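Local structure of putative chromatin binding protein (Chaetomium thermophilum, 6QP0) at residues T17-L22 with I128-N133; A24-R29 with K124-L129; C154-G159 with D245-A250. The protein acts as a tRNA-dependent ATPase, Kti12, essential for tRNA modification by Elongator, and this chain is its nucleotide-binding P-loop domain. All blocks are in the same frame, centred on the assembly; numbering follows the deposited sequence.

Interaction 1 of 3, residues T17-L22 with I128-N133; sequences TRARQL and ILDSLN. With ADP (adenosine-5'-diphosphate), chain B.
Ala-19 and Asp-130 are where the two backbones come closest, with CA atoms 6.4 Å apart. Helix 17-22 runs almost antiparallel to strand 128-130, at 166° between their directions. The segment axes approach to 9.1 Å. Ala-19, with its single methyl, suits this close point. Its CB lies 4.0 Å from Asp-130 CB and also touches the carboxylate carbon and OD2 of that residue. The same methyl also meets Ile-128 CG2, at 4.2 Å. One turn later Leu-22 takes over. With CG swung opposite the backbone N (chi1 -174°), Leu-22 brings CD2 to 3.9 Å from Ile-128 CD1. The two branched chains cross obliquely.

The helix is the one that follows the P-loop. Strand 125-130 lies next to strand 4-9, the strand that leads into the P-loop, in the parallel sheet. Asp-130 stands at the place of a Walker B aspartate, consistent with the fold. It binds magnesium together with Thr-16. Its OD2 is hydrogen-bonded to Tyr-75 OH and Thr-16 OG1, so the buried carboxylate is held from two elements.

At the start of the segment the helix grips ADP. Thr-17 N gives a hydrogen bond to ADP O2A of 2.7 Å, bent to 149°. Thr-17 OG1 is also bonded to O2A, but the modelled length is too short to trust. Arg-18 is bent at chi2 and brings one face of its guanidinium under ADP N6, which sits 3.7 Å above the plane and toward the rim. At the edge, NH1 makes a weak in-plane bond to Gln-21 OE1.

Interaction 2 of 3, residues A24-R29 with K124-L129; sequences AYLEER and KDIVIL
Leu-26, on the helix that follows the P-loop, packs onto Ile-126 and Ile-128, which line one face of the parallel sheet. One methyl does all the touching. Leu-26 CG is anti to the carbonyl carbon (chi1 -67°), and CD1 continues the chain in an extended line (chi2 168°). CD1 therefore forms the far end of the side chain and lands on the strand. It meets Ile-128 CD1 at 3.8 Å, where the two side chains meet end to end. The same CD1 lies 4.2 Å from Ile-128 CG1. Toward the start of the strand it meets Ile-126 CG2 at 4.0 Å, and there the two side chains pass at a slant.

This is the standard layering of an alpha/beta P-loop domain. Strand 125-130 lies between strands 4-9 and 72-77. Helix 15-31, which joins those two in sequence, passes over it. The backbones stay well apart, with 8.7 Å between the CA atoms of Leu-26 and Ile-126. The contact is made by side chains. Alternate residues, Ile-126 and Ile-128, point to the helix, while Val-127 between them points away.

Leu-26 CD2 turns from the strand and lies in plane at the edge of the Tyr-25 ring. Leu-26 also touches Trp-248 of helix 237-250, and Ile-126 does the same, so the indole closes one flank of the cluster. Next to it, Arg-29 makes a cation-pi contact with Trp-248. Tyr-25 OH and Arg-29 NH1 both bind Asp-245 OD1, by a hydrogen bond and a salt bridge respectively.

Interaction 3 of 3, residues C154-G159 with D245-A250; sequences CVLQVG and DKIWDA
Ile-247 carries the helix side of this contact and meets both Cys-154 and Leu-156. Its CB points from the helix toward strand 154-158, and from there the side chain divides. The short branch ends at CG2, which is 4.1 Å from Cys-154 SG. The long branch leaves through CG1, which serves as a spacer. The chain then runs on extended (chi2 171°) to CD1. That tip lies 4.1 Å from Leu-156 CD2. The forked side chain thus spans two strand residues, one with each methyl.

Cys-154 and Leu-156 are two apart, so both send their side chains to the same face of the sheet. The sulfur of Cys-154 is tucked over its own backbone (chi1 71°), which turns it to the Ile-247 methyl. The contact there is apolar. Leu-156 reaches outward with CD2, and its side chain crosses that of Ile-247 at about a right angle. The backbones keep their distance, with the CA atoms of Cys-154 and Ile-247 7.6 Å apart. All three touching residues are buried, and their meeting is plain hydrophobic packing.

The site is where the C-terminal helix of the domain meets the sheet of the P-loop fold. Strand 153-158 runs between strands 4-9 and 228-231, and both contribute to the same layer: Ile-5 touches Cys-154 and Ile-247, while Phe-229 touches Cys-154. Helix 237-250 lies beside helix 15-31, whose Leu-22 packs on Ile-247.

Overall arrangement
All three contacts are buried helix-on-sheet packing within one domain. Interactions 1 and 2 use the same pair, helix 15-31 and strand 125-130, and share Ile-128. Interaction 3 brings in another helix and strand of the same sheet. Interaction 1 lies nearest the centre of the chain, and it alone mixes methyl packing with nucleotide and magnesium chemistry. Interactions 2 and 3 are apolar across their segments and lie farther from the ligands. Interactions 1 and 3 also touch, through Leu-22 with Leu-156 and Arg-18 with Val-158. The link between interactions 2 and 3 is partly polar.

Interaction 1 of 3, residues T17-L22 with I128-N133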
loop_
_atom_site.group_PDB
_atom_site.type_symbol
_atom_site.label_atom_id
_atom_site.label_comp_id
_atom_site.label_asym_id
_atom_site.label_seq_id
_atom_site.Cartn_x
_atom_site.Cartn_y
_atom_site.Cartn_z
ATOM N N THR A 17 -1.052 2.301 9.359
ATOM C CA THR A 17 -0.639 1.832 10.677
ATOM C C THR A 17 0.349 0.679 10.560
ATOM O O THR A 17 1.400 0.677 11.212
ATOM C CB THR A 17 -1.869 1.417 11.483
ATOM O OG1 THR A 17 -2.906 2.390 11.296
ATOM C CG2 THR A 17 -1.533 1.320 12.964
ATOM N N ARG A 18 0.034 -0.313 9.723
ATOM C CA ARG A 18 0.956 -1.424 9.514
ATOM C C ARG A 18 2.212 -0.983 8.770
ATOM O O ARG A 18 3.302 -1.501 9.038
ATOM C CB ARG A 18 0.259 -2.548 8.748
ATOM C CG ARG A 18 -0.206 -3.715 9.616
ATOM C CD ARG A 18 -1.230 -3.291 10.660
ATOM N NE ARG A 18 -1.923 -4.443 11.232
ATOM C CZ ARG A 18 -1.434 -5.217 12.198
ATOM N NH1 ARG A 18 -0.235 -4.975 12.713
ATOM N NH2 ARG A 18 -2.144 -6.241 12.648
ATOM N N ALA A 19 2.085 -0.036 7.835
ATOM C CA ALA A 19 3.250 0.421 7.085
ATOM C C ALA A 19 4.275 1.079 8.002
ATOM O O ALA A 19 5.485 0.887 7.833
ATOM C CB ALA A 19 2.818 1.389 5.983
ATOM N N ARG A 20 3.811 1.865 8.976
ATOM C CA ARG A 20 4.724 2.450 9.951
ATOM C C ARG A 20 5.471 1.363 10.711
ATOM O O ARG A 20 6.700 1.409 10.839
ATOM C CB ARG A 20 3.952 3.348 10.917
ATOM C CG ARG A 20 3.395 4.610 10.281
ATOM C CD ARG A 20 2.323 5.242 11.155
ATOM N NE ARG A 20 1.805 6.480 10.582
ATOM C CZ ARG A 20 0.687 7.079 10.979
ATOM N NH1 ARG A 20 -0.046 6.551 11.949
ATOM N NH2 ARG A 20 0.297 8.206 10.398
ATOM N N GLN A 21 4.737 0.370 11.224
ATOM C CA GLN A 21 5.366 -0.739 11.932
ATOM C C GLN A 21 6.409 -1.425 11.060
ATOM O O GLN A 21 7.517 -1.727 11.524
ATOM C CB GLN A 21 4.298 -1.741 12.373
ATOM C CG GLN A 21 3.221 -1.150 13.270
ATOM C CD GLN A 21 2.106 -2.135 13.576
ATOM O OE1 GLN A 21 2.265 -3.345 13.405
ATOM N NE2 GLN A 21 0.968 -1.618 14.025
ATOM N N LEU A 22 6.075 -1.677 9.794
ATOM C CA LEU A 22 7.035 -2.290 8.885
ATOM C C LEU A 22 8.282 -1.429 8.744
ATOM O O LEU A 22 9.407 -1.944 8.768
ATOM C CB LEU A 22 6.386 -2.518 7.521
ATOM C CG LEU A 22 7.223 -3.279 6.492
ATOM C CD1 LEU A 22 7.420 -4.724 6.912
ATOM C CD2 LEU A 22 6.571 -3.204 5.120
ATOM N N ILE A 128 8.514 0.952 0.610
ATOM C CA ILE A 128 7.197 0.603 1.127
ATOM C C ILE A 128 6.173 1.498 0.444
ATOM O O ILE A 128 6.192 2.721 0.624
ATOM C CB ILE A 128 7.125 0.772 2.653
ATOM C CG1 ILE A 128 8.165 -0.105 3.348
ATOM C CG2 ILE A 128 5.725 0.451 3.149
ATOM C CD1 ILE A 128 8.358 0.232 4.814
ATOM N N LEU A 129 5.267 0.896 -0.323
ATOM C CA LEU A 129 4.223 1.634 -1.032
ATOM C C LEU A 129 2.923 1.470 -0.249
ATOM O O LEU A 129 2.241 0.448 -0.359
ATOM C CB LEU A 129 4.088 1.143 -2.469
ATOM C CG LEU A 129 3.173 1.968 -3.375
ATOM C CD1 LEU A 129 3.709 3.378 -3.536
ATOM C CD2 LEU A 129 3.007 1.305 -4.733
ATOM N N ASP A 130 2.587 2.485 0.546
ATOM C CA ASP A 130 1.373 2.491 1.362
ATOM C C ASP A 130 0.267 3.157 0.556
ATOM O O ASP A 130 0.113 4.380 0.556
ATOM C CB ASP A 130 1.629 3.206 2.683
ATOM C CG ASP A 130 0.354 3.496 3.461
ATOM O OD1 ASP A 130 -0.723 2.993 3.084
ATOM O OD2 ASP A 130 0.436 4.243 4.459
ATOM N N SER A 131 -0.518 2.339 -0.140
ATOM C CA SER A 131 -1.658 2.835 -0.895
ATOM C C SER A 131 -2.640 1.690 -1.089
ATOM O O SER A 131 -2.295 0.518 -0.912
ATOM C CB SER A 131 -1.233 3.416 -2.247
ATOM O OG SER A 131 -2.355 3.902 -2.963
ATOM N N LEU A 132 -3.874 2.047 -1.452
ATOM C CA LEU A 132 -4.902 1.039 -1.688
ATOM C C LEU A 132 -4.376 -0.077 -2.586
ATOM O O LEU A 132 -4.547 -1.263 -2.285
ATOM C CB LEU A 132 -6.142 1.693 -2.301
ATOM C CG LEU A 132 -6.896 2.667 -1.392
ATOM C CD1 LEU A 132 -7.851 3.533 -2.200
ATOM C CD2 LEU A 132 -7.660 1.918 -0.305
ATOM N N ASN A 133 -3.716 0.289 -3.685
ATOM C CA ASN A 133 -3.102 -0.674 -4.599
ATOM C C ASN A 133 -4.026 -1.865 -4.834
ATOM O O ASN A 133 -3.632 -3.028 -4.739
ATOM C CB ASN A 133 -1.743 -1.130 -4.065
ATOM C CG ASN A 133 -0.743 0.012 -3.958
ATOM O OD1 ASN A 133 -0.763 0.946 -4.761
ATOM N ND2 ASN A 133 0.136 -0.057 -2.963
HETATM P PB ADP B . -5.556 3.576 6.277
HETATM O O1B ADP B . -4.491 4.648 6.198
HETATM O O2B ADP B . -6.792 4.034 5.556
HETATM O O3B ADP B . -5.055 2.305 5.635
HETATM P PA ADP B . -5.017 3.664 9.158
HETATM O O1A ADP B . -4.789 5.155 9.194
HETATM O O2A ADP B . -3.693 2.937 9.072
HETATM O O3A ADP B . -5.959 3.285 7.855
HETATM O "O5'" ADP B . -5.840 3.207 10.526
HETATM C "C5'" ADP B . -7.212 3.537 10.606
HETATM C "C4'" ADP B . -7.631 3.589 11.934
HETATM O "O4'" ADP B . -7.833 2.194 12.473
HETATM C "C3'" ADP B . -6.510 4.256 12.866
HETATM O "O3'" ADP B . -7.157 5.076 13.944
HETATM C "C2'" ADP B . -5.888 3.308 13.363
HETATM O "O2'" ADP B . -5.487 3.648 14.749
HETATM C "C1'" ADP B . -6.912 1.999 13.375
HETATM N N9 ADP B . -6.170 0.832 13.039
HETATM C C8 ADP B . -5.519 0.462 11.937
HETATM N N7 ADP B . -4.992 -0.743 12.178
HETATM C C5 ADP B . -5.327 -1.100 13.430
HETATM C C6 ADP B . -5.048 -2.229 14.171
HETATM N N6 ADP B . -4.410 -3.536 14.276
HETATM N N1 ADP B . -5.501 -2.345 15.407
HETATM C C2 ADP B . -6.243 -1.352 15.952
HETATM N N3 ADP B . -6.522 -0.239 15.231
HETATM C C4 ADP B . -6.060 -0.122 13.970
#

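Interaction 2 of 3, residues A24-R29 with K124-L129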
loop_
_atom_site.group_PDB
_atom_site.type_symbol
_atom_site.label_atom_id
_atom_site.label_comp_id
_atom_site.label_asym_id
_atom_site.label_seq_id
_atom_site.Cartn_x
_atom_site.Cartn_y
_atom_site.Cartn_z
ATOM N N ALA A 24 9.552 0.838 10.921
ATOM C CA ALA A 24 10.322 0.709 12.152
ATOM C C ALA A 24 11.033 -0.634 12.218
ATOM O O ALA A 24 12.210 -0.708 12.585
ATOM C CB ALA A 24 9.409 0.893 13.365
ATOM N N TYR A 25 10.332 -1.714 11.861
ATOM C CA TYR A 25 10.969 -3.026 11.819
ATOM C C TYR A 25 12.142 -3.027 10.847
ATOM O O TYR A 25 13.257 -3.426 11.199
ATOM C CB TYR A 25 9.947 -4.095 11.425
ATOM C CG TYR A 25 10.569 -5.440 11.128
ATOM C CD1 TYR A 25 11.039 -5.744 9.854
ATOM C CD2 TYR A 25 10.690 -6.404 12.117
ATOM C CE1 TYR A 25 11.612 -6.968 9.579
ATOM C CE2 TYR A 25 11.260 -7.631 11.848
ATOM C CZ TYR A 25 11.719 -7.908 10.579
ATOM O OH TYR A 25 12.287 -9.130 10.306
ATOM N N LEU A 26 11.907 -2.591 9.610
ATOM C CA LEU A 26 12.977 -2.568 8.622
ATOM C C LEU A 26 14.101 -1.623 9.018
ATOM O O LEU A 26 15.234 -1.799 8.558
ATOM C CB LEU A 26 12.412 -2.180 7.258
ATOM C CG LEU A 26 11.463 -3.215 6.652
ATOM C CD1 LEU A 26 10.733 -2.631 5.456
ATOM C CD2 LEU A 26 12.219 -4.474 6.253
ATOM N N GLU A 27 13.821 -0.631 9.865
ATOM C CA GLU A 27 14.875 0.272 10.312
ATOM C C GLU A 27 15.820 -0.428 11.281
ATOM O O GLU A 27 17.045 -0.295 11.167
ATOM C CB GLU A 27 14.262 1.515 10.953
ATOM C CG GLU A 27 15.202 2.706 11.022
ATOM C CD GLU A 27 14.500 3.973 11.470
ATOM O OE1 GLU A 27 13.591 3.881 12.320
ATOM O OE2 GLU A 27 14.852 5.060 10.963
ATOM N N GLU A 28 15.276 -1.187 12.238
ATOM C CA GLU A 28 16.131 -1.920 13.166
ATOM C C GLU A 28 16.913 -3.008 12.440
ATOM O O GLU A 28 18.070 -3.280 12.779
ATOM C CB GLU A 28 15.298 -2.527 14.298
ATOM C CG GLU A 28 14.742 -3.918 14.007
ATOM C CD GLU A 28 13.803 -4.424 15.091
ATOM O OE1 GLU A 28 14.242 -5.232 15.936
ATOM O OE2 GLU A 28 12.624 -4.010 15.099
ATOM N N ARG A 29 16.302 -3.632 11.432
ATOM C CA ARG A 29 16.944 -4.754 10.755
ATOM C C ARG A 29 18.074 -4.282 9.848
ATOM O O ARG A 29 19.098 -4.962 9.719
ATOM C CB ARG A 29 15.909 -5.546 9.960
ATOM C CG ARG A 29 16.410 -6.874 9.412
ATOM C CD ARG A 29 16.739 -7.860 10.523
ATOM N NE ARG A 29 17.056 -9.186 9.998
ATOM C CZ ARG A 29 16.147 -10.093 9.650
ATOM N NH1 ARG A 29 14.853 -9.824 9.767
ATOM N NH2 ARG A 29 16.533 -11.272 9.180
ATOM N N LYS A 124 19.343 -2.067 -3.773
ATOM C CA LYS A 124 19.782 -1.698 -2.436
ATOM C C LYS A 124 18.812 -0.752 -1.737
ATOM O O LYS A 124 19.143 -0.214 -0.677
ATOM C CB LYS A 124 21.172 -1.059 -2.498
ATOM C CG LYS A 124 22.225 -1.916 -3.189
ATOM N N ASP A 125 17.625 -0.544 -2.302
ATOM C CA ASP A 125 16.652 0.404 -1.768
ATOM C C ASP A 125 15.339 -0.323 -1.517
ATOM O O ASP A 125 14.683 -0.776 -2.461
ATOM C CB ASP A 125 16.450 1.576 -2.728
ATOM C CG ASP A 125 17.690 2.429 -2.866
ATOM O OD1 ASP A 125 18.641 1.995 -3.548
ATOM O OD2 ASP A 125 17.715 3.531 -2.280
ATOM N N ILE A 126 14.957 -0.426 -0.250
ATOM C CA ILE A 126 13.693 -1.041 0.134
ATOM C C ILE A 126 12.621 0.038 0.141
ATOM O O ILE A 126 12.772 1.074 0.798
ATOM C CB ILE A 126 13.807 -1.722 1.507
ATOM C CG1 ILE A 126 14.907 -2.786 1.476
ATOM C CG2 ILE A 126 12.472 -2.344 1.901
ATOM C CD1 ILE A 126 15.265 -3.342 2.834
ATOM N N VAL A 127 11.536 -0.204 -0.592
ATOM C CA VAL A 127 10.479 0.780 -0.794
ATOM C C VAL A 127 9.170 0.205 -0.275
ATOM O O VAL A 127 8.763 -0.892 -0.675
ATOM C CB VAL A 127 10.351 1.168 -2.279
ATOM C CG1 VAL A 127 9.156 2.086 -2.493
ATOM C CG2 VAL A 127 11.630 1.830 -2.767
ATOM N N ILE A 128 8.514 0.952 0.610
ATOM C CA ILE A 128 7.197 0.603 1.127
ATOM C C ILE A 128 6.173 1.498 0.444
ATOM O O ILE A 128 6.192 2.721 0.624
ATOM C CB ILE A 128 7.125 0.772 2.653
ATOM C CG1 ILE A 128 8.165 -0.105 3.348
ATOM C CG2 ILE A 128 5.725 0.451 3.149
ATOM C CD1 ILE A 128 8.358 0.232 4.814
ATOM N N LEU A 129 5.267 0.896 -0.323
ATOM C CA LEU A 129 4.223 1.634 -1.032
ATOM C C LEU A 129 2.923 1.470 -0.249
ATOM O O LEU A 129 2.241 0.448 -0.359
ATOM C CB LEU A 129 4.088 1.143 -2.469
ATOM C CG LEU A 129 3.173 1.968 -3.375
ATOM C CD1 LEU A 129 3.709 3.378 -3.536
ATOM C CD2 LEU A 129 3.007 1.305 -4.733
#

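Interaction 3 of 3, residues C154-G159 with D245-A250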
loop_
_atom_site.group_PDB
_atom_site.type_symbol
_atom_site.label_atom_id
_atom_site.label_comp_id
_atom_site.label_asym_id
_atom_site.label_seq_id
_atom_site.Cartn_x
_atom_site.Cartn_y
_atom_site.Cartn_z
ATOM N N CYS A 154 6.950 -7.958 -3.364
ATOM C CA CYS A 154 5.973 -8.760 -2.644
ATOM C C CYS A 154 4.748 -7.900 -2.369
ATOM O O CYS A 154 4.740 -6.691 -2.621
ATOM C CB CYS A 154 6.551 -9.321 -1.339
ATOM S SG CYS A 154 6.815 -8.103 -0.022
ATOM N N VAL A 155 3.706 -8.543 -1.851
ATOM C CA VAL A 155 2.449 -7.884 -1.526
ATOM C C VAL A 155 2.131 -8.147 -0.061
ATOM O O VAL A 155 2.285 -9.274 0.427
ATOM C CB VAL A 155 1.300 -8.371 -2.433
ATOM C CG1 VAL A 155 0.001 -7.673 -2.064
ATOM C CG2 VAL A 155 1.644 -8.137 -3.900
ATOM N N LEU A 156 1.688 -7.104 0.638
ATOM C CA LEU A 156 1.340 -7.188 2.056
ATOM C C LEU A 156 -0.076 -6.648 2.232
ATOM O O LEU A 156 -0.292 -5.431 2.211
ATOM C CB LEU A 156 2.336 -6.412 2.912
ATOM C CG LEU A 156 1.921 -6.173 4.364
ATOM C CD1 LEU A 156 1.619 -7.492 5.065
ATOM C CD2 LEU A 156 3.001 -5.403 5.107
ATOM N N GLN A 157 -1.036 -7.550 2.414
ATOM C CA GLN A 157 -2.427 -7.160 2.600
ATOM C C GLN A 157 -2.719 -6.909 4.072
ATOM O O GLN A 157 -2.180 -7.587 4.954
ATOM C CB GLN A 157 -3.370 -8.234 2.057
ATOM C CG GLN A 157 -4.827 -7.804 2.016
ATOM C CD GLN A 157 -5.707 -8.813 1.309
ATOM O OE1 GLN A 157 -5.291 -9.943 1.055
ATOM N NE2 GLN A 157 -6.929 -8.410 0.985
ATOM N N VAL A 158 -3.580 -5.934 4.330
ATOM C CA VAL A 158 -3.921 -5.520 5.682
ATOM C C VAL A 158 -5.428 -5.345 5.757
ATOM O O VAL A 158 -6.085 -5.010 4.765
ATOM C CB VAL A 158 -3.196 -4.215 6.082
ATOM C CG1 VAL A 158 -3.684 -3.716 7.435
ATOM C CG2 VAL A 158 -1.688 -4.430 6.103
ATOM N N GLY A 159 -5.979 -5.577 6.941
ATOM C CA GLY A 159 -7.398 -5.382 7.140
ATOM C C GLY A 159 -7.942 -6.087 8.360
ATOM O O GLY A 159 -7.661 -7.268 8.583
ATOM N N ASP A 245 9.542 -10.885 9.241
ATOM C CA ASP A 245 10.761 -11.654 9.010
ATOM C C ASP A 245 10.702 -12.393 7.675
ATOM O O ASP A 245 11.705 -12.464 6.954
ATOM C CB ASP A 245 10.989 -12.639 10.160
ATOM C CG ASP A 245 11.600 -11.981 11.392
ATOM O OD1 ASP A 245 12.800 -11.631 11.356
ATOM O OD2 ASP A 245 10.878 -11.806 12.396
ATOM N N LYS A 246 9.540 -12.958 7.334
ATOM C CA LYS A 246 9.395 -13.623 6.044
ATOM C C LYS A 246 9.462 -12.612 4.903
ATOM O O LYS A 246 10.000 -12.916 3.830
ATOM C CB LYS A 246 8.086 -14.411 6.004
ATOM C CG LYS A 246 8.048 -15.623 6.937
ATOM C CD LYS A 246 6.621 -15.926 7.372
ATOM C CE LYS A 246 6.502 -17.241 8.134
ATOM N NZ LYS A 246 7.630 -17.517 9.071
ATOM N N ILE A 247 8.934 -11.402 5.116
ATOM C CA ILE A 247 9.126 -10.336 4.137
ATOM C C ILE A 247 10.613 -10.062 3.949
ATOM O O ILE A 247 11.096 -9.910 2.822
ATOM C CB ILE A 247 8.376 -9.056 4.556
ATOM C CG1 ILE A 247 6.864 -9.287 4.614
ATOM C CG2 ILE A 247 8.711 -7.920 3.585
ATOM C CD1 ILE A 247 6.085 -8.136 5.234
ATOM N N TRP A 248 11.364 -10.003 5.052
ATOM C CA TRP A 248 12.790 -9.717 4.956
ATOM C C TRP A 248 13.521 -10.820 4.202
ATOM O O TRP A 248 14.312 -10.550 3.291
ATOM C CB TRP A 248 13.389 -9.539 6.349
ATOM C CG TRP A 248 14.841 -9.206 6.310
ATOM C CD1 TRP A 248 15.886 -10.080 6.374
ATOM C CD2 TRP A 248 15.416 -7.899 6.188
ATOM N NE1 TRP A 248 17.077 -9.398 6.304
ATOM C CE2 TRP A 248 16.816 -8.059 6.189
ATOM C CE3 TRP A 248 14.883 -6.612 6.081
ATOM C CZ2 TRP A 248 17.690 -6.978 6.088
ATOM C CZ3 TRP A 248 15.751 -5.541 5.982
ATOM C CH2 TRP A 248 17.139 -5.730 5.986
ATOM N N ASP A 249 13.276 -12.079 4.577
ATOM C CA ASP A 249 13.909 -13.193 3.882
ATOM C C ASP A 249 13.544 -13.207 2.404
ATOM O O ASP A 249 14.360 -13.608 1.565
ATOM C CB ASP A 249 13.512 -14.516 4.538
ATOM C CG ASP A 249 14.054 -14.653 5.947
ATOM O OD1 ASP A 249 15.136 -14.095 6.225
ATOM O OD2 ASP A 249 13.400 -15.320 6.776
ATOM N N ALA A 250 12.330 -12.766 2.064
ATOM C CA ALA A 250 11.908 -12.753 0.669
ATOM C C ALA A 250 12.702 -11.739 -0.145
ATOM O O ALA A 250 13.101 -12.024 -1.280
ATOM C CB ALA A 250 10.411 -12.455 0.581
#